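Local coordinates for protein GCN5-related N-acetyltransferase (PDB 4MY0) that binds acetyl-CoA and, as its family suggests, probably transfers the acetyl group to amino groups of substrates such as aminoglycosides, at residues L18-V21 with L22-R25; V41-A44 with V45-V48; V107-R110 with S111-G115; A230-E233 with A234-R237; L284-A287 with P288-I291. All blocks are in the same frame, centred on the assembly; numbering follows the deposited sequence.

Interaction 1: residues L18-V21 with L22-R25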
loop_
_atom_site.group_PDB
_atom_site.type_symbol
_atom_site.label_atom_id
_atom_site.label_comp_id
_atom_site.label_asym_id
_atom_site.label_seq_id
_atom_site.Cartn_x
_atom_site.Cartn_y
_atom_site.Cartn_z
ATOM N N LEU C 18 -35.694 -11.921 -17.977
ATOM C CA LEU C 18 -34.272 -11.592 -17.883
ATOM C C LEU C 18 -34.025 -10.345 -17.019
ATOM O O LEU C 18 -33.062 -10.299 -16.237
ATOM C CB LEU C 18 -33.641 -11.454 -19.275
ATOM C CG LEU C 18 -33.471 -12.772 -20.040
ATOM C CD1 LEU C 18 -32.807 -12.549 -21.393
ATOM C CD2 LEU C 18 -32.695 -13.790 -19.208
ATOM N N ASP C 19 -34.904 -9.351 -17.139
ATOM C CA ASP C 19 -34.822 -8.160 -16.291
ATOM C C ASP C 19 -34.881 -8.545 -14.810
ATOM O O ASP C 19 -34.144 -7.996 -13.981
ATOM C CB ASP C 19 -35.942 -7.179 -16.633
ATOM C CG ASP C 19 -35.747 -6.523 -17.981
ATOM O OD1 ASP C 19 -34.583 -6.271 -18.349
ATOM O OD2 ASP C 19 -36.757 -6.256 -18.671
ATOM N N ASP C 20 -35.744 -9.504 -14.491
ATOM C CA ASP C 20 -35.846 -10.018 -13.123
ATOM C C ASP C 20 -34.589 -10.782 -12.692
ATOM O O ASP C 20 -34.122 -10.632 -11.552
ATOM C CB ASP C 20 -37.092 -10.892 -12.966
ATOM C CG ASP C 20 -38.378 -10.116 -13.206
ATOM O OD1 ASP C 20 -38.863 -9.474 -12.248
ATOM O OD2 ASP C 20 -38.896 -10.141 -14.350
ATOM N N VAL C 21 -34.037 -11.599 -13.589
ATOM C CA VAL C 21 -32.786 -12.291 -13.273
ATOM C C VAL C 21 -31.692 -11.262 -12.997
ATOM O O VAL C 21 -30.907 -11.422 -12.064
ATOM C CB VAL C 21 -32.357 -13.238 -14.400
ATOM C CG1 VAL C 21 -30.955 -13.788 -14.125
ATOM C CG2 VAL C 21 -33.371 -14.380 -14.543
ATOM N N LEU C 22 -31.660 -10.192 -13.796
ATOM C CA LEU C 22 -30.696 -9.112 -13.579
ATOM C C LEU C 22 -30.811 -8.456 -12.200
ATOM O O LEU C 22 -29.787 -8.079 -11.620
ATOM C CB LEU C 22 -30.796 -8.047 -14.672
ATOM C CG LEU C 22 -30.129 -8.440 -15.985
ATOM C CD1 LEU C 22 -30.391 -7.387 -17.041
ATOM C CD2 LEU C 22 -28.639 -8.637 -15.778
ATOM N N ARG C 23 -32.037 -8.311 -11.683
ATOM C CA ARG C 23 -32.221 -7.800 -10.321
ATOM C C ARG C 23 -31.562 -8.726 -9.314
ATOM O O ARG C 23 -30.837 -8.276 -8.428
ATOM C CB ARG C 23 -33.703 -7.651 -9.955
ATOM C CG ARG C 23 -33.916 -6.991 -8.567
ATOM C CD ARG C 23 -35.115 -7.555 -7.792
ATOM N NE ARG C 23 -36.327 -7.558 -8.610
ATOM C CZ ARG C 23 -36.928 -8.657 -9.057
ATOM N NH1 ARG C 23 -36.457 -9.856 -8.742
ATOM N NH2 ARG C 23 -38.019 -8.557 -9.805
ATOM N N VAL C 24 -31.821 -10.025 -9.441
ATOM C CA VAL C 24 -31.241 -10.988 -8.515
ATOM C C VAL C 24 -29.713 -11.000 -8.646
ATOM O O VAL C 24 -28.986 -11.113 -7.658
ATOM C CB VAL C 24 -31.800 -12.404 -8.746
ATOM C CG1 VAL C 24 -31.218 -13.383 -7.717
ATOM C CG2 VAL C 24 -33.307 -12.391 -8.665
ATOM N N ARG C 25 -29.227 -10.873 -9.870
ATOM C CA ARG C 25 -27.792 -10.852 -10.096
ATOM C C ARG C 25 -27.157 -9.616 -9.455
ATOM O O ARG C 25 -26.115 -9.722 -8.820
ATOM C CB ARG C 25 -27.473 -10.879 -11.594
ATOM C CG ARG C 25 -25.985 -10.974 -11.875
ATOM C CD ARG C 25 -25.616 -10.572 -13.312
ATOM N NE ARG C 25 -24.166 -10.613 -13.471
ATOM C CZ ARG C 25 -23.345 -9.674 -13.000
ATOM N NH1 ARG C 25 -22.037 -9.801 -13.166
ATOM N NH2 ARG C 25 -23.830 -8.616 -12.351
#
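D20 and R23 stand side by side on helix 18-26, pointing the same way along its polar flank, and D20 OD1 lies 2.7 Å from R23 NH2 in a salt bridge. The bond is short but bent: the N-H...O angle of 116° makes it a weak hydrogen bond, and the carboxylate and guanidinium planes are 58° apart, so one oxygen meets one nitrogen without a flat, two-pronged pairing. R23 starts with CG anti to the backbone N (chi1 -175°), then bends twice along the chain, which brings the D20 carbonyl oxygen over one face of its guanidinium. The same NH2 has a long, weak ion pair with E61, and R162 of the second subunit packs on R23. This flank is the looser, partly exposed side; D19, its exposed residue, is held by a salt bridge to R37.

The tight packing lies round the helix from it. L22 CG rests 3.5 Å from L18 O, and V24 CG2 sits 3.5 Å from D20 O. L18 and V21 are buried against I13 and F53, V21 reaches V62 and A65 of strand 61-75, and L22 leans on R37 and W40 of helix 34-49. Backbone bonds of 2.8 Å from L22 N to L18 O and from R25 N to V21 O carry the turn. The side chain of V24 is about 7 Å from a bound coenzyme A derivative.

The helix is thus amphipathic: branched aliphatics fix it to the protein, while the D20-R23 salt bridge, poorly directed as a hydrogen bond, probably contributes more by charge than by direction.

Interaction 2: residues V41-A44 with V45-V48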
loop_
_atom_site.group_PDB
_atom_site.type_symbol
_atom_site.label_atom_id
_atom_site.label_comp_id
_atom_site.label_asym_id
_atom_site.label_seq_id
_atom_site.Cartn_x
_atom_site.Cartn_y
_atom_site.Cartn_z
ATOM N N VAL C 41 -27.686 -9.425 -21.800
ATOM C CA VAL C 41 -28.994 -9.786 -22.335
ATOM C C VAL C 41 -28.870 -10.577 -23.634
ATOM O O VAL C 41 -29.494 -11.631 -23.792
ATOM C CB VAL C 41 -29.854 -8.543 -22.579
ATOM C CG1 VAL C 41 -31.184 -8.929 -23.215
ATOM C CG2 VAL C 41 -30.084 -7.811 -21.273
ATOM N N ARG C 42 -28.061 -10.064 -24.557
ATOM C CA ARG C 42 -27.837 -10.737 -25.832
ATOM C C ARG C 42 -27.268 -12.139 -25.614
ATOM O O ARG C 42 -27.703 -13.103 -26.248
ATOM C CB ARG C 42 -26.909 -9.905 -26.721
ATOM C CG ARG C 42 -26.623 -10.533 -28.082
ATOM C CD ARG C 42 -25.668 -9.680 -28.916
ATOM N NE ARG C 42 -24.328 -9.606 -28.333
ATOM C CZ ARG C 42 -23.775 -8.491 -27.859
ATOM N NH1 ARG C 42 -24.446 -7.345 -27.899
ATOM N NH2 ARG C 42 -22.550 -8.522 -27.347
ATOM N N ASP C 43 -26.312 -12.259 -24.699
ATOM C CA ASP C 43 -25.756 -13.564 -24.358
ATOM C C ASP C 43 -26.796 -14.470 -23.688
ATOM O O ASP C 43 -26.856 -15.671 -23.959
ATOM C CB ASP C 43 -24.526 -13.415 -23.455
ATOM C CG ASP C 43 -23.229 -13.299 -24.244
ATOM O OD1 ASP C 43 -22.629 -14.357 -24.552
ATOM O OD2 ASP C 43 -22.812 -12.157 -24.555
ATOM N N ALA C 44 -27.622 -13.887 -22.824
ATOM C CA ALA C 44 -28.608 -14.663 -22.064
ATOM C C ALA C 44 -29.668 -15.311 -22.975
ATOM O O ALA C 44 -30.102 -16.436 -22.733
ATOM C CB ALA C 44 -29.267 -13.783 -21.002
ATOM N N VAL C 45 -30.077 -14.590 -24.017
ATOM C CA VAL C 45 -31.101 -15.077 -24.951
ATOM C C VAL C 45 -30.724 -16.428 -25.584
ATOM O O VAL C 45 -31.560 -17.337 -25.661
ATOM C CB VAL C 45 -31.427 -14.019 -26.030
ATOM C CG1 VAL C 45 -32.237 -14.620 -27.173
ATOM C CG2 VAL C 45 -32.185 -12.850 -25.407
ATOM N N GLU C 46 -29.464 -16.548 -26.010
ATOM C CA GLU C 46 -28.904 -17.798 -26.518
ATOM C C GLU C 46 -29.183 -18.942 -25.536
ATOM O O GLU C 46 -29.698 -19.993 -25.924
ATOM C CB GLU C 46 -27.394 -17.626 -26.767
ATOM C CG GLU C 46 -26.541 -18.909 -26.689
ATOM C CD GLU C 46 -25.233 -18.736 -25.882
ATOM O OE1 GLU C 46 -24.583 -19.766 -25.563
ATOM O OE2 GLU C 46 -24.860 -17.578 -25.567
ATOM N N PHE C 47 -28.863 -18.723 -24.263
ATOM C CA PHE C 47 -29.100 -19.723 -23.228
ATOM C C PHE C 47 -30.587 -20.062 -23.095
ATOM O O PHE C 47 -30.952 -21.232 -22.941
ATOM C CB PHE C 47 -28.579 -19.221 -21.881
ATOM C CG PHE C 47 -27.073 -19.222 -21.760
ATOM C CD1 PHE C 47 -26.402 -20.333 -21.262
ATOM C CD2 PHE C 47 -26.331 -18.100 -22.116
ATOM C CE1 PHE C 47 -25.001 -20.332 -21.133
ATOM C CE2 PHE C 47 -24.939 -18.092 -21.994
ATOM C CZ PHE C 47 -24.275 -19.209 -21.496
ATOM N N VAL C 48 -31.433 -19.034 -23.140
ATOM C CA VAL C 48 -32.881 -19.205 -23.001
ATOM C C VAL C 48 -33.426 -20.098 -24.115
ATOM O O VAL C 48 -34.208 -21.022 -23.873
ATOM C CB VAL C 48 -33.608 -17.834 -23.008
ATOM C CG1 VAL C 48 -35.064 -17.964 -23.457
ATOM C CG2 VAL C 48 -33.518 -17.172 -21.633
#
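V48 N donates to A44 O at 2.9 Å, and V45 N donates to V41 O at 3.0 Å earlier in helix 34-49. Beside this backbone ladder V45 turns CG2 to within 3.4 Å of V41 O. The main side-chain meeting is between the D43 carbonyl and F47. With CG anti to its own carbonyl carbon (chi1 -73°), F47 swings its ring back along the helix until CD2 is 3.1 Å from D43 O, which sits at the ring edge, near its plane. The CB of F47 meanwhile lies 3.3 Å from A44 O.

On the polar flank D43 and E46 run side by side, their carboxylates 63° apart, with D43 OD1 and E46 OE2 separated by 4.0 Å. These like charges are answered from outside: D43 OD1 by a salt bridge to K194, E46 OE1 by one to R52, and E46 OE2 by a long, weak ion pair to K194. E46 OE1 also stands 4.0 Å above one face of the F47 ring, offset to the rim.

F47 meets W69 edge to face and packs with A44 and V48 on F53 of strand 53-58. An alanine here would remove the ring, and would probably leave W69 without its aromatic partner and open a gap over F53. The chemistry splits the helix: an apolar side settles on the GNAT sheet, and a carboxylate pair, held close together, probably depends on K194 and R52 to offset its mutual repulsion.

Interaction 3: residues V107-R110 with S111-G115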
loop_
_atom_site.group_PDB
_atom_site.type_symbol
_atom_site.label_atom_id
_atom_site.label_comp_id
_atom_site.label_asym_id
_atom_site.label_seq_id
_atom_site.Cartn_x
_atom_site.Cartn_y
_atom_site.Cartn_z
ATOM N N VAL C 107 -30.621 -27.984 -12.368
ATOM C CA VAL C 107 -29.506 -27.784 -13.289
ATOM C C VAL C 107 -28.813 -29.102 -13.667
ATOM O O VAL C 107 -28.539 -29.362 -14.850
ATOM C CB VAL C 107 -28.481 -26.771 -12.731
ATOM C CG1 VAL C 107 -27.170 -26.862 -13.489
ATOM C CG2 VAL C 107 -29.029 -25.357 -12.800
ATOM N N LEU C 108 -28.544 -29.941 -12.673
ATOM C CA LEU C 108 -27.929 -31.240 -12.940
ATOM C C LEU C 108 -28.839 -32.102 -13.794
ATOM O O LEU C 108 -28.385 -32.802 -14.700
ATOM C CB LEU C 108 -27.623 -31.969 -11.641
ATOM C CG LEU C 108 -26.504 -31.389 -10.776
ATOM C CD1 LEU C 108 -26.227 -32.318 -9.606
ATOM C CD2 LEU C 108 -25.240 -31.152 -11.576
ATOM N N GLU C 109 -30.131 -32.061 -13.508
ATOM C CA GLU C 109 -31.071 -32.850 -14.293
ATOM C C GLU C 109 -31.113 -32.382 -15.755
ATOM O O GLU C 109 -31.073 -33.203 -16.679
ATOM C CB GLU C 109 -32.463 -32.821 -13.658
ATOM C CG GLU C 109 -33.357 -33.939 -14.167
ATOM C CD GLU C 109 -32.663 -35.299 -14.114
ATOM O OE1 GLU C 109 -32.036 -35.621 -13.076
ATOM O OE2 GLU C 109 -32.731 -36.047 -15.118
ATOM N N ARG C 110 -31.164 -31.068 -15.970
ATOM C CA ARG C 110 -31.169 -30.538 -17.341
ATOM C C ARG C 110 -29.874 -30.939 -18.059
ATOM O O ARG C 110 -29.897 -31.385 -19.209
ATOM C CB ARG C 110 -31.341 -29.010 -17.335
ATOM C CG ARG C 110 -31.305 -28.353 -18.726
ATOM C CD ARG C 110 -32.392 -28.915 -19.664
ATOM N NE ARG C 110 -33.722 -28.874 -19.056
ATOM C CZ ARG C 110 -34.494 -27.791 -19.009
ATOM N NH1 ARG C 110 -34.078 -26.645 -19.542
ATOM N NH2 ARG C 110 -35.684 -27.847 -18.427
ATOM N N SER C 111 -28.744 -30.802 -17.369
ATOM C CA SER C 111 -27.461 -31.217 -17.952
ATOM C C SER C 111 -27.437 -32.698 -18.374
ATOM O O SER C 111 -26.954 -33.022 -19.459
ATOM C CB SER C 111 -26.311 -30.908 -17.006
ATOM O OG SER C 111 -26.244 -29.512 -16.718
ATOM N N ARG C 112 -27.957 -33.587 -17.525
ATOM C CA ARG C 112 -28.041 -35.014 -17.862
ATOM C C ARG C 112 -28.957 -35.239 -19.053
ATOM O O ARG C 112 -28.628 -36.021 -19.952
ATOM C CB ARG C 112 -28.591 -35.834 -16.696
ATOM C CG ARG C 112 -27.713 -35.898 -15.466
ATOM C CD ARG C 112 -28.400 -36.685 -14.351
ATOM N NE ARG C 112 -28.439 -38.118 -14.623
ATOM C CZ ARG C 112 -29.509 -38.775 -15.071
ATOM N NH1 ARG C 112 -29.448 -40.089 -15.282
ATOM N NH2 ARG C 112 -30.644 -38.119 -15.305
ATOM N N ASP C 113 -30.115 -34.572 -19.050
ATOM C CA ASP C 113 -31.087 -34.721 -20.134
ATOM C C ASP C 113 -30.486 -34.340 -21.487
ATOM O O ASP C 113 -30.846 -34.907 -22.514
ATOM C CB ASP C 113 -32.334 -33.877 -19.867
ATOM C CG ASP C 113 -33.207 -34.457 -18.775
ATOM O OD1 ASP C 113 -33.007 -35.644 -18.428
ATOM O OD2 ASP C 113 -34.097 -33.729 -18.272
ATOM N N LYS C 114 -29.566 -33.376 -21.469
ATOM C CA LYS C 114 -28.896 -32.904 -22.679
ATOM C C LYS C 114 -27.652 -33.709 -23.072
ATOM O O LYS C 114 -26.930 -33.323 -23.985
ATOM C CB LYS C 114 -28.534 -31.418 -22.538
ATOM C CG LYS C 114 -29.631 -30.499 -23.041
ATOM C CD LYS C 114 -29.397 -29.059 -22.636
ATOM C CE LYS C 114 -30.534 -28.195 -23.149
ATOM N NZ LYS C 114 -30.735 -28.361 -24.616
ATOM N N GLY C 115 -27.399 -34.817 -22.381
ATOM C CA GLY C 115 -26.325 -35.716 -22.768
ATOM C C GLY C 115 -24.924 -35.345 -22.314
ATOM O O GLY C 115 -23.950 -35.899 -22.815
#
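R112 follows the helix back toward E109, one turn earlier. Its CB lies 3.6 Å from L108 O, and CG comes closer, 3.3 Å from the same oxygen. CD is 4.0 Å from E109 OE1. The chain then kinks (chi3 72°), carrying NH2 to 2.9 Å from E109 OE2, which lies at the guanidinium edge and in its plane. This is a salt bridge, yet its hydrogen bond is weak, with an N-H...O angle of 120° and the two charged planes 49° apart. E109 OE2 also stands 3.3 Å from D113 OD1, a like charge that would be expected to repel it.

On the inner side S111 grips V107 O twice: N at 2.9 Å and OG at 3.0 Å, the two donors arriving from opposite faces of the carbonyl plane. A buried hydroxyl is thereby satisfied by the helix itself. R110, bent twice along its chain, passes CD within 4.0 Å of K114 CE; their charged ends go apart to other partners, R110 to D12 and G51 O, K114 to D50 O.

The acetyl-CoA-binding R-G-R-G-V-G stretch runs into the start of helix 99-113, which ends here in a Schellman motif: G115, with positive phi, gives its N-H to R112 O, and M116 N pairs with S111 O. Near this C-terminal end, where the helix dipole tends to be unfavourable to acids, R112 probably offsets part of the repulsion between E109 and D113.

Interaction 4: residues A230-E233 with A234-R237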
loop_
_atom_site.group_PDB
_atom_site.type_symbol
_atom_site.label_atom_id
_atom_site.label_comp_id
_atom_site.label_asym_id
_atom_site.label_seq_id
_atom_site.Cartn_x
_atom_site.Cartn_y
_atom_site.Cartn_z
ATOM N N ALA C 230 1.946 -23.162 -29.200
ATOM C CA ALA C 230 3.058 -23.247 -30.140
ATOM C C ALA C 230 3.546 -24.685 -30.270
ATOM O O ALA C 230 3.817 -25.353 -29.266
ATOM C CB ALA C 230 4.184 -22.344 -29.704
ATOM N N HIS C 231 3.672 -25.150 -31.508
ATOM C CA HIS C 231 4.110 -26.515 -31.762
ATOM C C HIS C 231 5.628 -26.653 -31.859
ATOM O O HIS C 231 6.162 -27.740 -31.644
ATOM C CB HIS C 231 3.454 -27.059 -33.033
ATOM C CG HIS C 231 1.962 -27.135 -32.956
ATOM N ND1 HIS C 231 1.167 -27.342 -34.064
ATOM C CD2 HIS C 231 1.118 -27.030 -31.902
ATOM C CE1 HIS C 231 -0.102 -27.366 -33.694
ATOM N NE2 HIS C 231 -0.159 -27.185 -32.387
ATOM N N SER C 232 6.321 -25.565 -32.187
ATOM C CA SER C 232 7.768 -25.626 -32.384
ATOM C C SER C 232 8.486 -24.554 -31.578
ATOM O O SER C 232 7.891 -23.544 -31.205
ATOM C CB SER C 232 8.130 -25.473 -33.863
ATOM O OG SER C 232 7.978 -24.127 -34.271
ATOM N N GLU C 233 9.773 -24.775 -31.324
ATOM C CA GLU C 233 10.552 -23.847 -30.513
ATOM C C GLU C 233 10.616 -22.467 -31.162
ATOM O O GLU C 233 10.341 -21.462 -30.516
ATOM C CB GLU C 233 11.963 -24.396 -30.296
ATOM C CG GLU C 233 12.806 -23.601 -29.307
ATOM C CD GLU C 233 14.279 -23.972 -29.380
ATOM O OE1 GLU C 233 15.097 -23.288 -28.718
ATOM O OE2 GLU C 233 14.616 -24.938 -30.104
ATOM N N ALA C 234 10.983 -22.426 -32.440
ATOM C CA ALA C 234 11.036 -21.164 -33.166
ATOM C C ALA C 234 9.721 -20.372 -33.071
ATOM O O ALA C 234 9.729 -19.155 -32.891
ATOM C CB ALA C 234 11.418 -21.408 -34.624
ATOM N N THR C 235 8.591 -21.059 -33.193
ATOM C CA THR C 235 7.305 -20.377 -33.145
ATOM C C THR C 235 6.991 -19.872 -31.741
ATOM O O THR C 235 6.466 -18.771 -31.581
ATOM C CB THR C 235 6.177 -21.290 -33.644
ATOM O OG1 THR C 235 6.410 -21.593 -35.017
ATOM C CG2 THR C 235 4.831 -20.611 -33.516
ATOM N N ALA C 236 7.303 -20.673 -30.722
ATOM C CA ALA C 236 7.084 -20.222 -29.347
ATOM C C ALA C 236 7.877 -18.943 -29.081
ATOM O O ALA C 236 7.346 -17.970 -28.536
ATOM C CB ALA C 236 7.446 -21.317 -28.342
ATOM N N ARG C 237 9.143 -18.941 -29.485
ATOM C CA ARG C 237 9.986 -17.776 -29.269
ATOM C C ARG C 237 9.386 -16.560 -29.967
ATOM O O ARG C 237 9.260 -15.497 -29.362
ATOM C CB ARG C 237 11.410 -18.049 -29.746
ATOM C CG ARG C 237 12.147 -19.080 -28.902
ATOM C CD ARG C 237 13.557 -19.362 -29.460
ATOM N NE ARG C 237 14.344 -20.206 -28.561
ATOM C CZ ARG C 237 14.973 -19.756 -27.476
ATOM N NH1 ARG C 237 14.913 -18.470 -27.155
ATOM N NH2 ARG C 237 15.669 -20.586 -26.714
#
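An N-cap opens helix 233-244: S232 accepts through OG from T235 N at 3.3 Å, a long and weak but fairly straight bond (155°), while its carbonyl oxygen takes A236 N at 3.0 Å. D211 completes the cap from outside, one carboxylate oxygen bonded to S232 OG and the other to T235 OG1, which probably also suits the positive end of the helix.

E233, right after the cap, and R237, one turn on, run side by side with extended chains. E233 OE1 lies 3.2 Å from R237 NE, in the guanidinium plane, but is met on its anti side and 33° out of the carboxylate plane; NH2 adds a weak bond at 3.4 Å. R237 NH1 holds L153 O. A leucine in its place would take away all three donor nitrogens, and E233 would probably lose its charge partner and L153 O its donor.

A230, at the end of strand 222-230, sets CB 3.7 Å from A236 CB. A short loop, H231 and S232, leads from the strand into the helix of this second GNAT region: H231 leans on helix 168-182, A234 and T235 touch the loop at V158, and T362 and G364 of the third subunit pack on A236 and E233.

Interaction 5: residues L284-A287 with P288-I291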
loop_
_atom_site.group_PDB
_atom_site.type_symbol
_atom_site.label_atom_id
_atom_site.label_comp_id
_atom_site.label_asym_id
_atom_site.label_seq_id
_atom_site.Cartn_x
_atom_site.Cartn_y
_atom_site.Cartn_z
ATOM N N LEU C 284 -19.175 -35.884 -12.015
ATOM C CA LEU C 284 -19.640 -36.819 -13.044
ATOM C C LEU C 284 -21.173 -36.957 -12.984
ATOM O O LEU C 284 -21.744 -37.187 -11.912
ATOM C CB LEU C 284 -18.989 -38.200 -12.903
ATOM C CG LEU C 284 -17.470 -38.403 -12.940
ATOM C CD1 LEU C 284 -17.129 -39.682 -13.680
ATOM C CD2 LEU C 284 -16.683 -37.219 -13.499
ATOM N N LEU C 285 -21.836 -36.805 -14.126
ATOM C CA LEU C 285 -23.289 -36.981 -14.204
ATOM C C LEU C 285 -23.694 -38.340 -14.787
ATOM O O LEU C 285 -24.771 -38.862 -14.474
ATOM C CB LEU C 285 -23.918 -35.880 -15.059
ATOM C CG LEU C 285 -23.556 -34.440 -14.723
ATOM C CD1 LEU C 285 -24.268 -33.496 -15.673
ATOM C CD2 LEU C 285 -23.924 -34.149 -13.285
ATOM N N ASP C 286 -22.849 -38.882 -15.666
ATOM C CA ASP C 286 -23.089 -40.189 -16.287
ATOM C C ASP C 286 -21.723 -40.878 -16.383
ATOM O O ASP C 286 -21.036 -40.767 -17.399
ATOM C CB ASP C 286 -23.727 -40.003 -17.680
ATOM C CG ASP C 286 -23.918 -41.325 -18.451
ATOM O OD1 ASP C 286 -24.612 -41.292 -19.493
ATOM O OD2 ASP C 286 -23.384 -42.389 -18.046
ATOM N N ALA C 287 -21.336 -41.590 -15.327
ATOM C CA ALA C 287 -19.976 -42.119 -15.225
ATOM C C ALA C 287 -19.540 -43.064 -16.354
ATOM O O ALA C 287 -18.413 -42.938 -16.839
ATOM C CB ALA C 287 -19.725 -42.749 -13.841
ATOM N N PRO C 288 -20.409 -44.014 -16.775
ATOM C CA PRO C 288 -19.956 -44.853 -17.895
ATOM C C PRO C 288 -19.627 -44.027 -19.128
ATOM O O PRO C 288 -18.633 -44.315 -19.802
ATOM C CB PRO C 288 -21.164 -45.765 -18.172
ATOM C CG PRO C 288 -21.838 -45.890 -16.842
ATOM C CD PRO C 288 -21.663 -44.525 -16.182
ATOM N N ALA C 289 -20.434 -43.007 -19.411
ATOM C CA ALA C 289 -20.227 -42.208 -20.619
ATOM C C ALA C 289 -19.029 -41.284 -20.451
ATOM O O ALA C 289 -18.306 -41.024 -21.406
ATOM C CB ALA C 289 -21.484 -41.408 -20.974
ATOM N N ALA C 290 -18.826 -40.777 -19.238
ATOM C CA ALA C 290 -17.639 -39.969 -18.942
ATOM C C ALA C 290 -16.352 -40.795 -19.115
ATOM O O ALA C 290 -15.332 -40.305 -19.628
ATOM C CB ALA C 290 -17.723 -39.407 -17.510
ATOM N N ILE C 291 -16.391 -42.043 -18.663
ATOM C CA ILE C 291 -15.228 -42.913 -18.780
ATOM C C ILE C 291 -14.990 -43.265 -20.252
ATOM O O ILE C 291 -13.855 -43.230 -20.736
ATOM C CB ILE C 291 -15.399 -44.207 -17.957
ATOM C CG1 ILE C 291 -15.259 -43.923 -16.457
ATOM C CG2 ILE C 291 -14.407 -45.282 -18.445
ATOM C CD1 ILE C 291 -13.903 -43.273 -16.066
#
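L284 lays CD1 over A290 CB at 3.9 Å, an apolar touch that folds the end of strand 274-284 against the first turn of the next helix. Between them D286 is the N-cap. Its CG stands anti to the backbone N (chi1 176°), which carries the carboxylate forward to A289: OD2 accepts from A289 N in a weak bond of 3.3 Å, and OD1 lies 3.5 Å from A289 CB. OD2 also rests 3.3 Å from P288 CD, the D286 side chain crossing the proline at about a right angle.

P288 suits this place, since the first turn of a helix asks no N-H of it, and its ring abuts the preceding residue, with A287 CB 3.5 Å from P288 CD. Regular helical bonds begin directly after: A290 N to D286 O at 2.9 Å and I291 N to A287 O, also at 2.9 Å. The carboxylate, by the positive helix end, is probably stabilised there.

The turn joins the second GNAT region to helix 287-293 of the sterol carrier protein-like region. L284 and I291 pack on Y352 of helix 345-352, whose hydroxyl bonds A290 O, and L284 and A290 both touch I118 of strand 118-121. L285 and D286 pair by backbone with P117, just ahead of that strand, so the new helix is seated between strand 118-121 of the first GNAT region and helix 345-352 of the sterol carrier protein-like region.

From the N terminus the five contacts come strictly in series; each is a local stretch of helix or a helix cap, so none nests in or crosses another. Interactions 1 and 2 sit on consecutive helices, 18-26 and 34-49, which touch where L18 CD1 meets A44 CB at 3.8 Å. Interaction 3 ends helix 99-113, about 7 Å from interaction 2 at the nearest atoms, within the same GNAT region. Interaction 4 starts helix 233-244 in the second GNAT region, across the chain centre from interactions 1 and 3. Interaction 5 turns strand 274-284 into helix 287-293 and returns to interaction 3, L285 CD1 lying 3.6 Å from S111 CB, tying the first and last regions together.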